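Local coordinates for protein endo-N-acetyl-beta-D-glucosaminidase (Hypocrea jecorina, PDB 4AC1) that cleaves N-linked glycans within their core, between the two N-acetylglucosamine units, and so deglycosylates the fungus's own cellulases, at residues Q177-G180 against N181-D184; Y62-W65 against N66-T70; T222-G226 against A227-P231; H105-G108 against Q109-A113; S234-N237 against T238-L242. One frame throughout, in Å; residues are numbered along the deposited sequence.

Interaction 1 (Q177-G180 against N181-D184); sequences QTQG and NDID. With ZN (zinc ion), chain K.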
# COMPACT_ATOMS: atom_id res chain seq x y z
N GLN A 177 0.69 19.46 0.07
CA GLN A 177 1.37 20.75 0.24
C GLN A 177 2.31 20.80 1.44
O GLN A 177 3.45 21.27 1.33
CB GLN A 177 0.36 21.89 0.31
CG GLN A 177 -0.41 22.09 -0.99
CD GLN A 177 -1.23 23.36 -1.02
OE1 GLN A 177 -0.93 24.31 -0.31
NE2 GLN A 177 -2.26 23.38 -1.87
N THR A 178 1.86 20.31 2.59
CA THR A 178 2.62 20.46 3.85
C THR A 178 3.61 19.32 4.11
O THR A 178 4.70 19.55 4.65
CB THR A 178 1.67 20.61 5.07
OG1 THR A 178 0.79 19.50 5.11
CG2 THR A 178 0.84 21.88 4.96
N GLN A 179 3.26 18.10 3.69
CA GLN A 179 4.06 16.89 3.95
C GLN A 179 4.46 16.14 2.69
O GLN A 179 5.04 15.05 2.79
CB GLN A 179 3.35 15.93 4.92
CG GLN A 179 3.65 16.21 6.38
CD GLN A 179 2.91 17.43 6.90
OE1 GLN A 179 1.73 17.61 6.61
NE2 GLN A 179 3.59 18.25 7.68
N GLY A 180 4.19 16.70 1.51
CA GLY A 180 4.47 16.00 0.25
C GLY A 180 5.90 15.54 0.07
O GLY A 180 6.15 14.48 -0.49
N ASN A 181 6.84 16.35 0.54
CA ASN A 181 8.26 15.98 0.47
C ASN A 181 8.61 14.82 1.40
O ASN A 181 9.69 14.24 1.27
CB ASN A 181 9.14 17.19 0.79
CG ASN A 181 8.95 17.70 2.20
OD1 ASN A 181 7.82 17.80 2.69
ND2 ASN A 181 10.06 18.03 2.87
N ASP A 182 7.72 14.50 2.34
CA ASP A 182 7.91 13.38 3.27
C ASP A 182 7.18 12.12 2.80
O ASP A 182 7.28 11.07 3.43
CB ASP A 182 7.35 13.73 4.65
CG ASP A 182 7.98 14.96 5.26
OD1 ASP A 182 9.09 15.38 4.86
OD2 ASP A 182 7.35 15.52 6.18
N ILE A 183 6.44 12.23 1.70
CA ILE A 183 5.60 11.13 1.22
C ILE A 183 6.20 10.64 -0.08
O ILE A 183 6.38 11.41 -1.01
CB ILE A 183 4.14 11.59 1.03
CG1 ILE A 183 3.50 11.95 2.37
CG2 ILE A 183 3.33 10.52 0.29
CD1 ILE A 183 2.26 12.81 2.26
N ASP A 184 6.50 9.35 -0.14
CA ASP A 184 7.17 8.80 -1.32
C ASP A 184 6.23 8.57 -2.50
O ASP A 184 6.60 8.85 -3.64
CB ASP A 184 7.99 7.56 -0.97
CG ASP A 184 9.08 7.88 0.00
OD1 ASP A 184 10.10 8.47 -0.43
OD2 ASP A 184 8.92 7.64 1.21
ZN ZN K . 8.30 17.18 6.50
O HOH W 1 7.22 18.43 5.11
O HOH W 2 8.38 18.53 7.94
O HOH W 3 6.31 17.31 7.77
O HOH W 4 9.98 16.19 7.71

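Interaction 2 (Y62-W65 against N66-T70); sequences YTLW and NETIT. With NAG (2-acetamido-2-deoxy-beta-D-glucopyranose), chain C.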
# COMPACT_ATOMS: atom_id res chain seq x y z
N TYR A 62 5.81 -16.70 12.08
CA TYR A 62 7.21 -17.11 11.95
C TYR A 62 7.65 -17.28 10.50
O TYR A 62 8.74 -16.85 10.12
CB TYR A 62 7.50 -18.41 12.71
CG TYR A 62 7.54 -18.29 14.22
CD1 TYR A 62 7.73 -17.06 14.85
CD2 TYR A 62 7.38 -19.43 15.03
CE1 TYR A 62 7.77 -16.96 16.25
CE2 TYR A 62 7.43 -19.34 16.42
CZ TYR A 62 7.62 -18.10 17.02
OH TYR A 62 7.65 -18.00 18.40
N THR A 63 6.81 -17.94 9.70
CA THR A 63 7.14 -18.20 8.29
C THR A 63 7.22 -16.86 7.56
O THR A 63 8.17 -16.60 6.85
CB THR A 63 6.10 -19.14 7.61
OG1 THR A 63 5.96 -20.36 8.36
CG2 THR A 63 6.52 -19.47 6.18
N LEU A 64 6.20 -16.02 7.76
CA LEU A 64 6.15 -14.71 7.11
C LEU A 64 7.44 -13.90 7.34
O LEU A 64 8.09 -13.48 6.38
CB LEU A 64 4.91 -13.95 7.59
CG LEU A 64 4.51 -12.67 6.87
CD1 LEU A 64 3.04 -12.35 7.13
CD2 LEU A 64 5.39 -11.51 7.28
N TRP A 65 7.82 -13.70 8.60
CA TRP A 65 8.96 -12.82 8.89
C TRP A 65 10.27 -13.44 8.43
O TRP A 65 11.15 -12.72 7.97
CB TRP A 65 9.01 -12.38 10.36
CG TRP A 65 7.83 -11.52 10.75
CD1 TRP A 65 6.89 -11.79 11.71
CD2 TRP A 65 7.43 -10.26 10.15
NE1 TRP A 65 5.95 -10.78 11.76
CE2 TRP A 65 6.26 -9.84 10.82
CE3 TRP A 65 7.96 -9.46 9.13
CZ2 TRP A 65 5.61 -8.64 10.49
CZ3 TRP A 65 7.30 -8.27 8.80
CH2 TRP A 65 6.14 -7.88 9.48
N ASN A 66 10.39 -14.76 8.54
CA ASN A 66 11.56 -15.43 7.98
C ASN A 66 11.70 -15.23 6.47
O ASN A 66 12.79 -14.98 5.96
CB ASN A 66 11.56 -16.91 8.34
CG ASN A 66 12.19 -17.16 9.67
OD1 ASN A 66 13.41 -17.17 9.78
ND2 ASN A 66 11.38 -17.34 10.69
N GLU A 67 10.57 -15.31 5.76
CA GLU A 67 10.59 -15.08 4.31
C GLU A 67 10.95 -13.64 3.93
O GLU A 67 11.58 -13.39 2.90
CB GLU A 67 9.26 -15.49 3.66
CG GLU A 67 9.04 -17.00 3.68
CD GLU A 67 7.89 -17.46 2.81
OE1 GLU A 67 6.94 -16.68 2.59
OE2 GLU A 67 7.95 -18.62 2.33
N THR A 68 10.56 -12.67 4.77
CA THR A 68 10.85 -11.27 4.41
C THR A 68 12.34 -10.98 4.24
O THR A 68 12.72 -10.13 3.44
CB THR A 68 10.23 -10.21 5.37
OG1 THR A 68 10.82 -10.32 6.66
CG2 THR A 68 8.70 -10.35 5.46
N ILE A 69 13.19 -11.71 4.98
CA ILE A 69 14.64 -11.55 4.85
C ILE A 69 15.09 -11.91 3.43
O ILE A 69 15.84 -11.18 2.79
CB ILE A 69 15.41 -12.40 5.90
CG1 ILE A 69 15.01 -11.99 7.32
CG2 ILE A 69 16.93 -12.26 5.71
CD1 ILE A 69 15.40 -12.99 8.39
N THR A 70 14.56 -13.03 2.94
CA THR A 70 14.88 -13.51 1.60
C THR A 70 14.35 -12.56 0.52
O THR A 70 15.02 -12.33 -0.50
CB THR A 70 14.30 -14.92 1.41
OG1 THR A 70 14.75 -15.73 2.50
CG2 THR A 70 14.74 -15.53 0.09
C1 NAG C . 11.89 -17.60 12.01
C2 NAG C . 11.80 -16.43 13.00
C3 NAG C . 12.36 -16.84 14.36
C4 NAG C . 11.61 -18.07 14.85
C5 NAG C . 11.69 -19.17 13.79
C6 NAG C . 10.84 -20.37 14.18
C7 NAG C . 11.82 -14.09 12.37
C8 NAG C . 12.61 -12.95 11.80
N2 NAG C . 12.46 -15.26 12.47
O3 NAG C . 12.21 -15.76 15.26
O4 NAG C . 12.16 -18.54 16.06
O5 NAG C . 11.20 -18.71 12.54
O6 NAG C . 11.26 -21.48 13.41
O7 NAG C . 10.65 -13.93 12.72

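Interaction 3 (T222-G226 against A227-P231); sequences TTPEG and AGWIP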
# COMPACT_ATOMS: atom_id res chain seq x y z
N THR A 222 -6.84 -7.37 -7.76
CA THR A 222 -6.27 -8.51 -8.48
C THR A 222 -7.33 -9.53 -8.89
O THR A 222 -7.05 -10.43 -9.70
CB THR A 222 -5.18 -9.21 -7.66
OG1 THR A 222 -5.76 -9.70 -6.45
CG2 THR A 222 -4.02 -8.26 -7.36
N THR A 223 -8.52 -9.40 -8.32
CA THR A 223 -9.66 -10.29 -8.63
C THR A 223 -10.91 -9.43 -8.70
O THR A 223 -10.92 -8.31 -8.19
CB THR A 223 -9.92 -11.33 -7.52
OG1 THR A 223 -10.51 -10.67 -6.39
CG2 THR A 223 -8.66 -12.06 -7.09
N PRO A 224 -12.00 -9.97 -9.31
CA PRO A 224 -13.27 -9.25 -9.36
C PRO A 224 -14.13 -9.43 -8.09
O PRO A 224 -15.35 -9.18 -8.11
CB PRO A 224 -13.97 -9.84 -10.60
CG PRO A 224 -13.20 -11.02 -11.00
CD PRO A 224 -12.05 -11.24 -10.06
N GLU A 225 -13.50 -9.87 -6.99
CA GLU A 225 -14.16 -9.92 -5.68
C GLU A 225 -14.20 -8.52 -5.08
O GLU A 225 -13.51 -8.20 -4.08
CB GLU A 225 -13.46 -10.89 -4.74
CG GLU A 225 -13.52 -12.34 -5.18
CD GLU A 225 -13.18 -13.30 -4.05
OE1 GLU A 225 -12.71 -12.83 -2.99
OE2 GLU A 225 -13.39 -14.52 -4.22
N GLY A 226 -15.02 -7.69 -5.68
CA GLY A 226 -15.12 -6.30 -5.33
C GLY A 226 -15.73 -5.56 -6.49
O GLY A 226 -16.28 -6.16 -7.43
N ALA A 227 -15.65 -4.24 -6.42
CA ALA A 227 -16.16 -3.39 -7.46
C ALA A 227 -15.01 -2.69 -8.13
O ALA A 227 -14.08 -2.23 -7.46
CB ALA A 227 -17.12 -2.38 -6.88
N GLY A 228 -15.07 -2.61 -9.45
CA GLY A 228 -14.09 -1.89 -10.21
C GLY A 228 -12.89 -2.68 -10.73
O GLY A 228 -11.94 -2.09 -11.20
N TRP A 229 -12.94 -4.02 -10.67
CA TRP A 229 -11.90 -4.83 -11.34
C TRP A 229 -11.97 -4.64 -12.84
O TRP A 229 -13.05 -4.56 -13.42
CB TRP A 229 -12.04 -6.31 -10.97
CG TRP A 229 -11.10 -7.24 -11.71
CD1 TRP A 229 -9.87 -7.67 -11.29
CD2 TRP A 229 -11.33 -7.86 -12.98
NE1 TRP A 229 -9.33 -8.52 -12.22
CE2 TRP A 229 -10.20 -8.67 -13.26
CE3 TRP A 229 -12.40 -7.84 -13.90
CZ2 TRP A 229 -10.09 -9.42 -14.43
CZ3 TRP A 229 -12.28 -8.59 -15.07
CH2 TRP A 229 -11.14 -9.38 -15.32
N ILE A 230 -10.80 -4.58 -13.48
CA ILE A 230 -10.71 -4.59 -14.95
C ILE A 230 -9.66 -5.61 -15.39
O ILE A 230 -8.71 -5.88 -14.66
CB ILE A 230 -10.40 -3.18 -15.52
CG1 ILE A 230 -8.98 -2.72 -15.13
CG2 ILE A 230 -11.46 -2.17 -15.08
CD1 ILE A 230 -8.54 -1.43 -15.79
N PRO A 231 -9.82 -6.16 -16.61
CA PRO A 231 -8.82 -7.07 -17.15
C PRO A 231 -7.46 -6.39 -17.26
O PRO A 231 -7.38 -5.19 -17.51
CB PRO A 231 -9.36 -7.40 -18.55
CG PRO A 231 -10.77 -7.02 -18.55
CD PRO A 231 -10.95 -5.96 -17.54
O HOH W 5 -6.48 -9.44 -12.31
O HOH W 6 -15.01 -5.88 -9.94

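Interaction 4 (H105-G108 against Q109-A113); sequences HYYG and QLRDA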
# COMPACT_ATOMS: atom_id res chain seq x y z
N HIS A 105 1.83 6.93 23.28
CA HIS A 105 1.72 5.52 23.62
C HIS A 105 1.46 4.69 22.36
O HIS A 105 2.16 3.70 22.11
CB HIS A 105 0.61 5.29 24.65
CG HIS A 105 0.30 3.85 24.88
ND1 HIS A 105 1.17 3.00 25.54
CD2 HIS A 105 -0.77 3.10 24.55
CE1 HIS A 105 0.64 1.79 25.59
NE2 HIS A 105 -0.54 1.83 25.00
N TYR A 106 0.46 5.07 21.57
CA TYR A 106 0.08 4.29 20.40
C TYR A 106 1.07 4.48 19.24
O TYR A 106 1.41 3.51 18.55
CB TYR A 106 -1.39 4.53 20.00
CG TYR A 106 -2.32 4.02 21.07
CD1 TYR A 106 -2.42 2.66 21.31
CD2 TYR A 106 -3.05 4.90 21.87
CE1 TYR A 106 -3.25 2.17 22.31
CE2 TYR A 106 -3.88 4.42 22.88
CZ TYR A 106 -3.97 3.05 23.08
OH TYR A 106 -4.77 2.56 24.08
N TYR A 107 1.53 5.71 19.06
CA TYR A 107 2.59 5.95 18.09
C TYR A 107 3.83 5.10 18.45
O TYR A 107 4.46 4.49 17.57
CB TYR A 107 2.95 7.44 17.95
CG TYR A 107 4.20 7.57 17.13
CD1 TYR A 107 4.13 7.44 15.73
CD2 TYR A 107 5.46 7.69 17.73
CE1 TYR A 107 5.27 7.48 14.96
CE2 TYR A 107 6.61 7.71 16.96
CZ TYR A 107 6.49 7.61 15.57
OH TYR A 107 7.63 7.65 14.81
N GLY A 108 4.17 5.05 19.74
CA GLY A 108 5.34 4.29 20.18
C GLY A 108 5.21 2.82 19.80
O GLY A 108 6.18 2.18 19.41
N GLN A 109 4.00 2.28 19.91
CA GLN A 109 3.74 0.91 19.47
C GLN A 109 3.99 0.71 17.97
O GLN A 109 4.58 -0.29 17.56
CB GLN A 109 2.31 0.49 19.80
CG GLN A 109 1.99 0.32 21.29
CD GLN A 109 0.57 -0.18 21.49
OE1 GLN A 109 -0.27 -0.04 20.60
NE2 GLN A 109 0.30 -0.76 22.64
N LEU A 110 3.55 1.66 17.16
CA LEU A 110 3.78 1.60 15.72
C LEU A 110 5.27 1.67 15.40
O LEU A 110 5.79 0.86 14.63
CB LEU A 110 3.00 2.70 14.98
CG LEU A 110 3.14 2.76 13.46
CD1 LEU A 110 2.61 1.48 12.79
CD2 LEU A 110 2.45 4.00 12.89
N ARG A 111 5.96 2.63 16.01
CA ARG A 111 7.40 2.80 15.85
C ARG A 111 8.13 1.52 16.25
O ARG A 111 9.00 1.04 15.52
CB ARG A 111 7.87 3.99 16.70
CG ARG A 111 9.37 4.22 16.73
CD ARG A 111 9.83 5.01 17.96
NE ARG A 111 9.54 4.29 19.19
CZ ARG A 111 8.95 4.83 20.26
NH1 ARG A 111 8.60 6.12 20.27
NH2 ARG A 111 8.71 4.07 21.33
N ASP A 112 7.76 0.97 17.41
CA ASP A 112 8.37 -0.27 17.91
C ASP A 112 8.17 -1.45 16.96
O ASP A 112 9.06 -2.27 16.82
CB ASP A 112 7.84 -0.64 19.30
CG ASP A 112 8.35 0.28 20.40
OD1 ASP A 112 9.27 1.08 20.15
OD2 ASP A 112 7.83 0.16 21.53
N ALA A 113 7.00 -1.54 16.35
CA ALA A 113 6.73 -2.63 15.42
C ALA A 113 7.59 -2.49 14.17
O ALA A 113 8.16 -3.47 13.67
CB ALA A 113 5.26 -2.67 15.07

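Interaction 5 (S234-N237 against T238-L242); sequences SLNN and TIVSL. With NAG (2-acetamido-2-deoxy-beta-D-glucopyranose), chain B.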
# COMPACT_ATOMS: atom_id res chain seq x y z
N SER A 234 -6.90 -4.30 -20.31
CA SER A 234 -7.44 -2.94 -20.22
C SER A 234 -6.44 -2.04 -19.51
O SER A 234 -6.17 -0.92 -19.94
CB SER A 234 -8.78 -2.96 -19.48
OG SER A 234 -9.33 -1.66 -19.34
N LEU A 235 -5.91 -2.54 -18.39
CA LEU A 235 -4.87 -1.85 -17.63
C LEU A 235 -3.70 -1.51 -18.55
O LEU A 235 -3.20 -0.38 -18.55
CB LEU A 235 -4.42 -2.70 -16.44
CG LEU A 235 -3.27 -2.13 -15.61
CD1 LEU A 235 -3.70 -0.86 -14.89
CD2 LEU A 235 -2.75 -3.16 -14.61
N ASN A 236 -3.27 -2.50 -19.35
CA ASN A 236 -2.15 -2.31 -20.25
C ASN A 236 -2.39 -1.18 -21.26
O ASN A 236 -1.54 -0.31 -21.45
CB ASN A 236 -1.83 -3.61 -20.99
CG ASN A 236 -0.72 -3.44 -21.97
OD1 ASN A 236 0.40 -3.05 -21.61
ND2 ASN A 236 -1.01 -3.71 -23.25
N ASN A 237 -3.57 -1.18 -21.88
CA ASN A 237 -3.88 -0.17 -22.88
C ASN A 237 -3.77 1.24 -22.28
O ASN A 237 -3.20 2.14 -22.87
CB ASN A 237 -5.28 -0.47 -23.46
CG ASN A 237 -5.63 0.43 -24.62
OD1 ASN A 237 -6.18 1.52 -24.43
ND2 ASN A 237 -5.33 -0.02 -25.83
N THR A 238 -4.31 1.39 -21.08
CA THR A 238 -4.25 2.67 -20.40
C THR A 238 -2.82 3.06 -20.03
O THR A 238 -2.42 4.20 -20.22
CB THR A 238 -5.14 2.65 -19.15
OG1 THR A 238 -6.49 2.45 -19.57
CG2 THR A 238 -5.06 3.96 -18.38
N ILE A 239 -2.04 2.12 -19.50
CA ILE A 239 -0.67 2.43 -19.10
C ILE A 239 0.21 2.83 -20.30
O ILE A 239 0.99 3.77 -20.20
CB ILE A 239 -0.06 1.30 -18.26
CG1 ILE A 239 -0.70 1.33 -16.86
CG2 ILE A 239 1.47 1.43 -18.18
CD1 ILE A 239 -0.29 0.16 -15.96
N VAL A 240 0.04 2.13 -21.43
CA VAL A 240 0.73 2.52 -22.68
C VAL A 240 0.48 4.01 -22.98
O VAL A 240 1.41 4.77 -23.27
CB VAL A 240 0.34 1.62 -23.89
CG1 VAL A 240 0.91 2.19 -25.20
CG2 VAL A 240 0.87 0.22 -23.68
N SER A 241 -0.78 4.43 -22.88
CA SER A 241 -1.14 5.82 -23.13
C SER A 241 -0.53 6.77 -22.10
O SER A 241 0.01 7.81 -22.46
CB SER A 241 -2.66 5.97 -23.18
OG SER A 241 -3.01 7.32 -23.43
N LEU A 242 -0.62 6.41 -20.82
CA LEU A 242 -0.04 7.25 -19.76
C LEU A 242 1.46 7.45 -19.94
O LEU A 242 1.95 8.57 -19.81
CB LEU A 242 -0.32 6.66 -18.38
CG LEU A 242 -1.79 6.63 -17.96
CD1 LEU A 242 -1.95 5.87 -16.66
CD2 LEU A 242 -2.35 8.03 -17.84
C1 NAG B . -0.09 -3.59 -24.36
C2 NAG B . 0.30 -5.01 -24.78
C3 NAG B . 0.99 -5.06 -26.14
C4 NAG B . 0.35 -4.14 -27.18
C5 NAG B . 0.00 -2.76 -26.61
C6 NAG B . -0.82 -1.93 -27.58
C7 NAG B . 0.71 -6.56 -22.95
C8 NAG B . 1.69 -7.08 -21.94
N2 NAG B . 1.15 -5.61 -23.76
O3 NAG B . 0.95 -6.37 -26.66
O4 NAG B . 1.24 -4.00 -28.26
O5 NAG B . -0.75 -2.92 -25.42
O6 NAG B . -2.05 -2.56 -27.89
O7 NAG B . -0.44 -7.01 -22.98
O HOH W 7 -7.28 2.93 -22.27

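Interaction 1 (Q177-G180 against N181-D184)
Asp182 folds back against Gln179, three residues earlier, and its side chain can be followed from this backbone contact out to a metal ion. CB comes first, lying 3.2 Å from Gln179 O. The same carbonyl takes a hydrogen bond from Asp182 N, with N and O 2.8 Å apart. The donor stands 49° out of the carbonyl plane, as the tight turn dictates. CG follows, anti to its own carbonyl carbon (chi1 -59°), and brings the carboxylate to the zinc ion. At the tip the two oxygens differ: OD2 of Asp182 binds the zinc at 1.9 Å and also faces CG of Gln179, whereas OD1 of Asp182 makes a looser bond of 2.6 Å. The setting is a 3-10 turn that follows helix 172-179 and leads to strand 185-189 of the family 18 barrel. A second hydrogen bond, Ile183 N to Gly180 O at 3.2 Å, continues the turn, and Lys215 also binds that glycine oxygen. Ile183 lays CG1 and CD1 beside the Gln179 carbonyl. Four waters complete the zinc shell, and one of them ties the metal to both segments. This water donates one proton to Thr178 O and the other to Asn181 OD1, the latter at 2.6 Å, while its oxygen faces the zinc. Asn181 can accept because its CG sits between backbone N and carbonyl carbon (chi1 64°), swinging the amide over the helix end. Charge on the zinc would probably polarise this water and strengthen both of its bonds.

Interaction 2 (Y62-W65 against N66-T70)
Tyr62 and Asn66, one helical turn apart, are joined by two hydrogen bonds on a single oxygen. Tyr62 O accepts from Asn66 ND2 at 2.7 Å and from Asn66 N at 3.1 Å, the two donors arriving from opposite faces of the carbonyl plane. The side-chain bond lies in the amide plane of Asn66 and so holds that amide against rotation. Further along, Thr68 OG1 donates to Trp65 O at 2.8 Å, helped by a first torsion (chi1 66°) that tucks the hydroxyl back over the helix. Apolar contacts use the other branch: CG2 of Thr68 rests 3.8 Å from CE3 of Trp65 and also touches CD2 of Leu64. Exchanging Thr68 for alanine would probably deprive Trp65 O of its short side-chain bond and open a gap beside the indole, whose NE1 is held by Pro56 O. A third group of contacts is with carbohydrate. Asn66 ND2 is bonded covalently to C1 of N-acetylglucosamine, and the sugar puts C4 over one face of the Tyr62 ring, toward its rim, while C6 of the sugar comes 3.7 Å from CD2 of Tyr62. Its acetamido O7 meets CB of Trp65. Asn66-Glu67-Thr68 is thus an occupied N-glycosylation sequon, displayed on the first turns of helix 62-73.

Interaction 3 (T222-G226 against A227-P231)
Trp229 CG stands anti to its backbone N (chi1 175°), and the indole is twisted about CB-CG nearly at right angles to the plane of CA, CB and CG (chi2 93°), which lays its face against Pro224. The two side chains run alongside each other and form a CH-pi contact: Pro224 CD sits 4.3 Å from the centroid of the five-membered ring of Trp229, only 4° off its normal. Pro231 N lies over the opposite face, toward its rim. The CD1 corner of the indole meets the backbone, with CD1 of Trp229 3.3 Å from Thr223 C. No direct hydrogen bond spans the segments; water does that work. One water, in the indole plane, accepts from Trp229 NE1 at 3.0 Å and donates to Thr222 O. Another accepts from Trp229 N at 2.9 Å and donates to Gly226 O, and so bridges the bend. The bend itself begins as an ST turn, Glu225 N donating to Thr223 OG1 at 3.2 Å, and passes through an inverse gamma turn centred on Glu225. Gly228 has backbone angles at which a CB would press on the preceding carbonyl oxygen. The whole is a compact, water-bridged loop joining strand 216-221 to helix 232-246, one of the beta-to-alpha connections of the glycoside hydrolase family 18 barrel.

Interaction 4 (H105-G108 against Q109-A113)
Tyr106 and Gln109 lie side by side and point the same way, yet their planes stand almost at right angles, 84° apart. The amide oxygen meets the ring at its edge: Gln109 OE1 is 3.5 Å from CD1 of Tyr106, near the ring plane. On the amide's other arm, NE2 of Gln109 comes 3.6 Å from NE2 of His105, ring and amide planes 49° apart; the hydrogen bond of Gln109 NE2 goes to Gly47 O. Tyr107 and Arg111 meet crosswise, ring and guanidinium 81° apart, with CE2 of Tyr107 3.9 Å from CB of Arg111. A bend at chi3 then curls the arginine back, laying its guanidinium face over Gly108 CA, which sits 3.6 Å from NH2 of Arg111. Asp112 takes that nitrogen in a salt bridge, OD1 to Arg111 NH2 at 3.3 Å, lying in the guanidinium plane. A leucine in place of Arg111 would probably leave the Asp112 carboxylate without this mate and uncover Gly108. The tyrosines also reach outward: Tyr106 OH is hydrogen-bonded to Gly46 N and Tyr107 OH to Asp145 OD2 on helix 132-146. Helix 100-116 is the helix of the beta-alpha-beta unit between strands 77-83 and 121-125. The salt bridge fixes one edge of the guanidinium while Gly108 CA lies against its face, so charge and shape probably act together in placing the arginine.

Interaction 5 (S234-N237 against T238-L242)
Leu235 and Ile239, one turn apart, touch through their ends: CD1 of Leu235 lies 3.7 Å from CD1 of Ile239, the side chains slanting across each other. The neighbouring pair is Asn236 and Val240. CG2 of Val240 sits against the Asn236 backbone, 3.3 Å from Asn236 O, and reaches the amide as well, 3.9 Å from Asn236 OD1. That amide is committed, since Asn236 ND2 carries N-acetylglucosamine through a covalent bond of 1.4 Å to C1. A first torsion of 178° sets CG of Asn236 trans to the backbone nitrogen, which brings the amide alongside Val240, and the sugar ring oxygen O5 comes within 3.9 Å of CG2 of Val240. The valine methyl thus meets the glycan stem as well as the asparagine. Asn236-Asn237-Thr238 forms the sequon, set in the first half of helix 232-246, the crossover helix between barrel strands 216-221 and 251-255. One shell further out, the backbone holds these side chains in step. Val240 N donates to Asn236 O at 2.9 Å in a nearly straight bond (174° at the hydrogen), and Ile239 N donates to Leu235 O, less straight. The bond from Ser241 N to Asn237 O is weak. A water bridges Asn237 OD1 and Thr238 OG1, although acceptors around it outnumber its protons, so these bonds are probably shared. Thr238 OG1 is also hydrogen-bonded to Met197 O, which probably helps to fix the rotation of the threonine. Beyond the apolar pair, Ile278 touches both Ile239 and Asn236, so helix 270-279 lies beside the glycosylated face of helix 232-246.

In the fold
From the N terminus the contacts come in the order interaction 2, 4, 1, 3 and 5. Each joins consecutive segments, through residues a few positions apart, so none closes a long loop and none nests in or crosses another. Interactions 2 and 4 lie in helices 62-73 and 100-116, before and after strand 77-83 in the chain, with nearest atoms about 6 Å apart. Interaction 1 follows helix 172-179 into strand 185-189. Interactions 3 and 5 are successive parts of the crossover from strand 216-221 to strand 251-255, loop and then helix; they alone touch, through Ile230 CD1 and Leu235 N. Interactions 4 and 5 lie farthest apart, about 40 Å between centres, on opposite sides of the chain's centre.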